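Local atomic coordinates of alpha-L-arabinofuranosidase B (Aspergillus kawachii, PDB entry 6SXT), a protein that hydrolytically releases terminal non-reducing alpha-L-arabinofuranosyl residues from arabinoxylan, L-arabinan and arabinogalactan, so taking part in the breakdown of plant hemicellulose. Residues K118-Y130 against L276-F290. Numbering follows the deposited sequence.
With LXE ([(1~{S},2~{S},3~{S},4~{S})-2-(hydroxymethyl)-3,4-bis(oxidanyl)cyclopentyl]azanium), chain G.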
loop_
_atom_site.group_PDB
_atom_site.type_symbol
_atom_site.label_atom_id
_atom_site.label_comp_id
_atom_site.label_asym_id
_atom_site.label_seq_id
_atom_site.Cartn_x
_atom_site.Cartn_y
_atom_site.Cartn_z
ATOM N N LYS A 118 -6.361 -0.764 17.130
ATOM C CA LYS A 118 -6.080 -1.244 15.768
ATOM C C LYS A 118 -6.784 -0.375 14.727
ATOM O O LYS A 118 -7.898 0.130 14.917
ATOM C CB LYS A 118 -6.486 -2.716 15.603
ATOM C CG LYS A 118 -5.760 -3.387 14.441
ATOM C CD LYS A 118 -6.022 -4.873 14.361
ATOM C CE LYS A 118 -5.298 -5.466 13.201
ATOM N NZ LYS A 118 -5.493 -6.911 13.203
ATOM N N ALA A 119 -6.089 -0.166 13.613
ATOM C CA ALA A 119 -6.667 0.444 12.420
ATOM C C ALA A 119 -5.908 -0.069 11.217
ATOM O O ALA A 119 -4.873 -0.755 11.369
ATOM C CB ALA A 119 -6.586 1.954 12.486
ATOM N N TYR A 120 -6.424 0.263 10.045
ATOM C CA TYR A 120 -5.900 -0.266 8.764
ATOM C C TYR A 120 -5.579 0.867 7.813
ATOM O O TYR A 120 -6.456 1.719 7.577
ATOM C CB TYR A 120 -6.958 -1.181 8.162
ATOM C CG TYR A 120 -7.154 -2.452 8.939
ATOM C CD1 TYR A 120 -6.188 -3.456 8.918
ATOM C CD2 TYR A 120 -8.281 -2.642 9.745
ATOM C CE1 TYR A 120 -6.373 -4.651 9.602
ATOM C CE2 TYR A 120 -8.482 -3.841 10.417
ATOM C CZ TYR A 120 -7.521 -4.847 10.356
ATOM O OH TYR A 120 -7.703 -5.994 11.079
ATOM N N GLY A 121 -4.347 0.861 7.274
ATOM C CA GLY A 121 -3.945 1.757 6.201
ATOM C C GLY A 121 -4.195 1.168 4.833
ATOM O O GLY A 121 -4.752 0.091 4.705
ATOM N N VAL A 122 -3.723 1.890 3.834
ATOM C CA VAL A 122 -3.954 1.534 2.415
ATOM C C VAL A 122 -2.630 1.045 1.830
ATOM O O VAL A 122 -1.798 1.865 1.483
ATOM C CB VAL A 122 -4.533 2.706 1.630
ATOM C CG1 VAL A 122 -4.886 2.288 0.212
ATOM C CG2 VAL A 122 -5.734 3.285 2.344
ATOM N N PHE A 123 -2.466 -0.264 1.762
ATOM C CA PHE A 123 -1.230 -0.886 1.253
ATOM C C PHE A 123 -1.397 -1.067 -0.255
ATOM O O PHE A 123 -2.284 -1.829 -0.693
ATOM C CB PHE A 123 -1.011 -2.222 1.926
ATOM C CG PHE A 123 0.327 -2.856 1.683
ATOM C CD1 PHE A 123 0.572 -3.588 0.520
ATOM C CD2 PHE A 123 1.317 -2.777 2.646
ATOM C CE1 PHE A 123 1.810 -4.195 0.321
ATOM C CE2 PHE A 123 2.541 -3.403 2.456
ATOM C CZ PHE A 123 2.770 -4.152 1.312
ATOM N N MET A 124 -0.579 -0.388 -1.015
ATOM C CA MET A 124 -0.769 -0.328 -2.475
ATOM C C MET A 124 0.402 -1.043 -3.156
ATOM O O MET A 124 1.547 -0.633 -3.001
ATOM C CB MET A 124 -0.853 1.110 -2.943
ATOM C CG MET A 124 -2.013 1.847 -2.204
ATOM S SD MET A 124 -2.264 3.556 -2.671
ATOM C CE MET A 124 -3.002 3.295 -4.266
ATOM N N SER A 125 0.068 -2.152 -3.831
ATOM C CA SER A 125 0.977 -2.940 -4.669
ATOM C C SER A 125 1.043 -2.302 -6.047
ATOM O O SER A 125 0.137 -1.562 -6.480
ATOM C CB SER A 125 0.502 -4.373 -4.648
ATOM O OG SER A 125 -0.886 -4.462 -4.959
ATOM N N PRO A 126 2.083 -2.628 -6.848
ATOM C CA PRO A 126 2.157 -2.096 -8.203
ATOM C C PRO A 126 0.878 -2.431 -8.976
ATOM O O PRO A 126 0.427 -3.619 -9.010
ATOM C CB PRO A 126 3.386 -2.845 -8.789
ATOM C CG PRO A 126 4.236 -3.041 -7.566
ATOM C CD PRO A 126 3.244 -3.483 -6.510
ATOM N N GLY A 127 0.303 -1.393 -9.571
ATOM C CA GLY A 127 -0.950 -1.529 -10.315
ATOM C C GLY A 127 -2.153 -1.005 -9.556
ATOM O O GLY A 127 -3.233 -0.890 -10.143
ATOM N N THR A 128 -1.970 -0.674 -8.286
ATOM C CA THR A 128 -3.042 -0.139 -7.419
ATOM C C THR A 128 -3.079 1.383 -7.540
ATOM O O THR A 128 -2.028 2.031 -7.578
ATOM C CB THR A 128 -2.782 -0.599 -5.980
ATOM O OG1 THR A 128 -2.666 -2.028 -5.971
ATOM C CG2 THR A 128 -3.890 -0.220 -5.034
ATOM N N GLY A 129 -4.281 1.963 -7.527
ATOM C CA GLY A 129 -4.419 3.414 -7.643
ATOM C C GLY A 129 -5.796 3.903 -7.341
ATOM O O GLY A 129 -6.771 3.242 -7.675
ATOM N N TYR A 130 -5.863 5.119 -6.794
ATOM C CA TYR A 130 -7.101 5.858 -6.546
ATOM C C TYR A 130 -7.002 7.257 -7.151
ATOM O O TYR A 130 -5.908 7.824 -7.314
ATOM C CB TYR A 130 -7.384 5.984 -5.041
ATOM C CG TYR A 130 -7.616 4.671 -4.335
ATOM C CD1 TYR A 130 -6.564 3.911 -3.868
ATOM C CD2 TYR A 130 -8.892 4.167 -4.142
ATOM C CE1 TYR A 130 -6.759 2.687 -3.271
ATOM C CE2 TYR A 130 -9.128 2.942 -3.512
ATOM C CZ TYR A 130 -8.040 2.199 -3.079
ATOM O OH TYR A 130 -8.218 0.977 -2.485
ATOM N N LEU A 276 -3.738 9.128 -5.829
ATOM C CA LEU A 276 -3.078 8.405 -4.727
ATOM C C LEU A 276 -2.491 7.109 -5.282
ATOM O O LEU A 276 -3.260 6.267 -5.793
ATOM C CB LEU A 276 -4.065 8.118 -3.606
ATOM C CG LEU A 276 -3.484 7.217 -2.517
ATOM C CD1 LEU A 276 -2.276 7.810 -1.848
ATOM C CD2 LEU A 276 -4.545 6.902 -1.491
ATOM N N GLY A 277 -1.168 6.980 -5.221
ATOM C CA GLY A 277 -0.479 5.705 -5.496
ATOM C C GLY A 277 0.071 5.587 -6.906
ATOM O O GLY A 277 0.700 4.590 -7.185
ATOM N N ILE A 278 -0.210 6.576 -7.747
ATOM C CA ILE A 278 0.021 6.546 -9.218
ATOM C C ILE A 278 0.528 7.898 -9.668
ATOM O O ILE A 278 0.409 8.906 -8.936
ATOM C CB ILE A 278 -1.292 6.193 -9.935
ATOM C CG1 ILE A 278 -2.424 7.128 -9.492
ATOM C CG2 ILE A 278 -1.623 4.738 -9.747
ATOM C CD1 ILE A 278 -3.596 7.134 -10.422
ATOM N N GLY A 279 1.099 7.948 -10.876
ATOM C CA GLY A 279 1.397 9.242 -11.489
ATOM C C GLY A 279 0.211 9.857 -12.178
ATOM O O GLY A 279 -0.892 9.213 -12.269
ATOM N N GLY A 280 0.337 11.120 -12.562
ATOM C CA GLY A 280 -0.806 11.849 -13.121
ATOM C C GLY A 280 -1.239 11.282 -14.467
ATOM O O GLY A 280 -2.433 11.390 -14.776
ATOM N N ASP A 281 -0.338 10.617 -15.176
ATOM C CA ASP A 281 -0.674 9.937 -16.461
ATOM C C ASP A 281 -1.101 8.493 -16.239
ATOM O O ASP A 281 -1.177 7.649 -17.167
ATOM C CB ASP A 281 0.516 10.019 -17.420
ATOM C CG ASP A 281 1.784 9.426 -16.866
ATOM O OD1 ASP A 281 1.755 8.836 -15.741
ATOM O OD2 ASP A 281 2.830 9.590 -17.534
ATOM N N ASN A 282 -1.413 8.122 -14.985
ATOM C CA ASN A 282 -1.734 6.748 -14.565
ATOM C C ASN A 282 -0.513 5.825 -14.609
ATOM O O ASN A 282 -0.710 4.631 -14.626
ATOM C CB ASN A 282 -2.967 6.133 -15.270
ATOM C CG ASN A 282 -3.469 4.922 -14.522
ATOM O OD1 ASN A 282 -3.726 3.815 -15.104
ATOM N ND2 ASN A 282 -3.579 5.113 -13.210
ATOM N N SER A 283 0.702 6.339 -14.580
ATOM C CA SER A 283 1.878 5.490 -14.342
ATOM C C SER A 283 1.568 4.668 -13.095
ATOM O O SER A 283 1.286 5.296 -12.063
ATOM C CB SER A 283 3.146 6.265 -14.168
ATOM O OG SER A 283 3.547 6.938 -15.383
ATOM N N ASN A 284 1.621 3.357 -13.171
ATOM C CA ASN A 284 1.109 2.481 -12.083
ATOM C C ASN A 284 2.104 1.390 -11.694
ATOM O O ASN A 284 1.666 0.293 -11.394
ATOM C CB ASN A 284 -0.303 1.997 -12.377
ATOM C CG ASN A 284 -0.535 1.116 -13.608
ATOM O OD1 ASN A 284 -0.600 -0.137 -13.505
ATOM N ND2 ASN A 284 -0.769 1.752 -14.731
ATOM N N GLY A 285 3.392 1.679 -11.720
ATOM C CA GLY A 285 4.408 0.690 -11.338
ATOM C C GLY A 285 4.821 0.748 -9.874
ATOM O O GLY A 285 5.511 -0.168 -9.424
ATOM N N ALA A 286 4.407 1.802 -9.160
ATOM C CA ALA A 286 4.934 2.069 -7.807
ATOM C C ALA A 286 4.166 1.280 -6.749
ATOM O O ALA A 286 3.044 0.783 -6.963
ATOM C CB ALA A 286 4.913 3.547 -7.511
ATOM N N GLN A 287 4.779 1.220 -5.582
ATOM C CA GLN A 287 4.131 0.673 -4.393
ATOM C C GLN A 287 4.374 1.622 -3.228
ATOM O O GLN A 287 5.359 2.355 -3.210
ATOM C CB GLN A 287 4.602 -0.758 -4.100
ATOM C CG GLN A 287 6.064 -0.844 -3.723
ATOM C CD GLN A 287 6.598 -2.259 -3.667
ATOM O OE1 GLN A 287 5.943 -3.182 -4.185
ATOM N NE2 GLN A 287 7.752 -2.464 -3.018
ATOM N N GLY A 288 3.513 1.511 -2.204
ATOM C CA GLY A 288 3.610 2.355 -1.001
ATOM C C GLY A 288 2.395 2.166 -0.144
ATOM O O GLY A 288 1.486 1.448 -0.525
ATOM N N THR A 289 2.430 2.761 1.032
ATOM C CA THR A 289 1.316 2.671 1.955
ATOM C C THR A 289 0.935 4.065 2.425
ATOM O O THR A 289 1.819 4.808 2.886
ATOM C CB THR A 289 1.656 1.840 3.200
ATOM O OG1 THR A 289 1.983 0.511 2.793
ATOM C CG2 THR A 289 0.509 1.766 4.182
ATOM N N PHE A 290 -0.348 4.346 2.371
ATOM C CA PHE A 290 -0.940 5.628 2.795
ATOM C C PHE A 290 -1.803 5.404 4.022
ATOM O O PHE A 290 -2.672 4.502 4.022
ATOM C CB PHE A 290 -1.785 6.193 1.657
ATOM C CG PHE A 290 -2.541 7.462 1.938
ATOM C CD1 PHE A 290 -2.011 8.688 1.612
ATOM C CD2 PHE A 290 -3.831 7.416 2.451
ATOM C CE1 PHE A 290 -2.718 9.869 1.777
ATOM C CE2 PHE A 290 -4.546 8.600 2.648
ATOM C CZ PHE A 290 -3.989 9.829 2.299
HETATM C "C1'" LXE G . 4.102 12.471 -15.916
HETATM C "C2'" LXE G . 3.353 11.726 -14.810
HETATM O "O2'" LXE G . 2.079 12.227 -14.625
HETATM C "C3'" LXE G . 4.250 11.961 -13.673
HETATM O "O3'" LXE G . 3.812 11.114 -12.530
HETATM C "C4'" LXE G . 5.566 11.465 -14.234
HETATM C "C5'" LXE G . 6.772 12.061 -13.531
HETATM O "O5'" LXE G . 6.776 13.470 -13.462
HETATM C "C6'" LXE G . 5.480 11.878 -15.758
HETATM N "N1'" LXE G . 5.646 10.611 -16.526
HETATM O O HOH W 1 0.544 1.353 -8.526
#
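Val-122 and Met-124 pair with Phe-290 and Gly-288 in an antiparallel sheet of the concanavalin-like catalytic domain, and Tyr-130 pairs with Leu-276 in a second sheet. Each of these three pairs is doubly hydrogen-bonded through its backbone; Met-124 N meets Gly-288 O at 2.8 Å, nearly in line with the carbonyl. The tight part lies between the two sheets. Met-124 has CG anti to its carbonyl carbon, and a bend at chi3 (74°) brings the thioether over the start of the 276-290 segment: SD of Met-124 lies 3.9 Å from Leu-276 CG, and its CE packs 3.7 Å from Gly-277 CA. Leu-276 CD2 in turn covers one face of the Phe-290 ring, offset toward its rim, while Ile-75 of strand 70-75 touches both Val-122 and Leu-276. The partly exposed side, at Pro-126, Asn-284 and Gly-285, is looser: the type II turn 125-128 gives a weak bond from Gly-127 N to Asn-284 O, and a water accepts from Gly-127 N at 2.9 Å. Pro-126 and Gln-287 run side by side, Pro-126 CD 3.6 Å from Gln-287 OE1, with Gln-287 NE2 bound to Glu-418 of the arabinose-binding domain. The loop between Leu-276 and Gly-288 reaches the active site, where LXE N1' donates to the proton donor Asp-281 at OD2 (3.2 Å), while Ser-283 N and OG both grip Asp-281 OD1 from one face of the carboxylate.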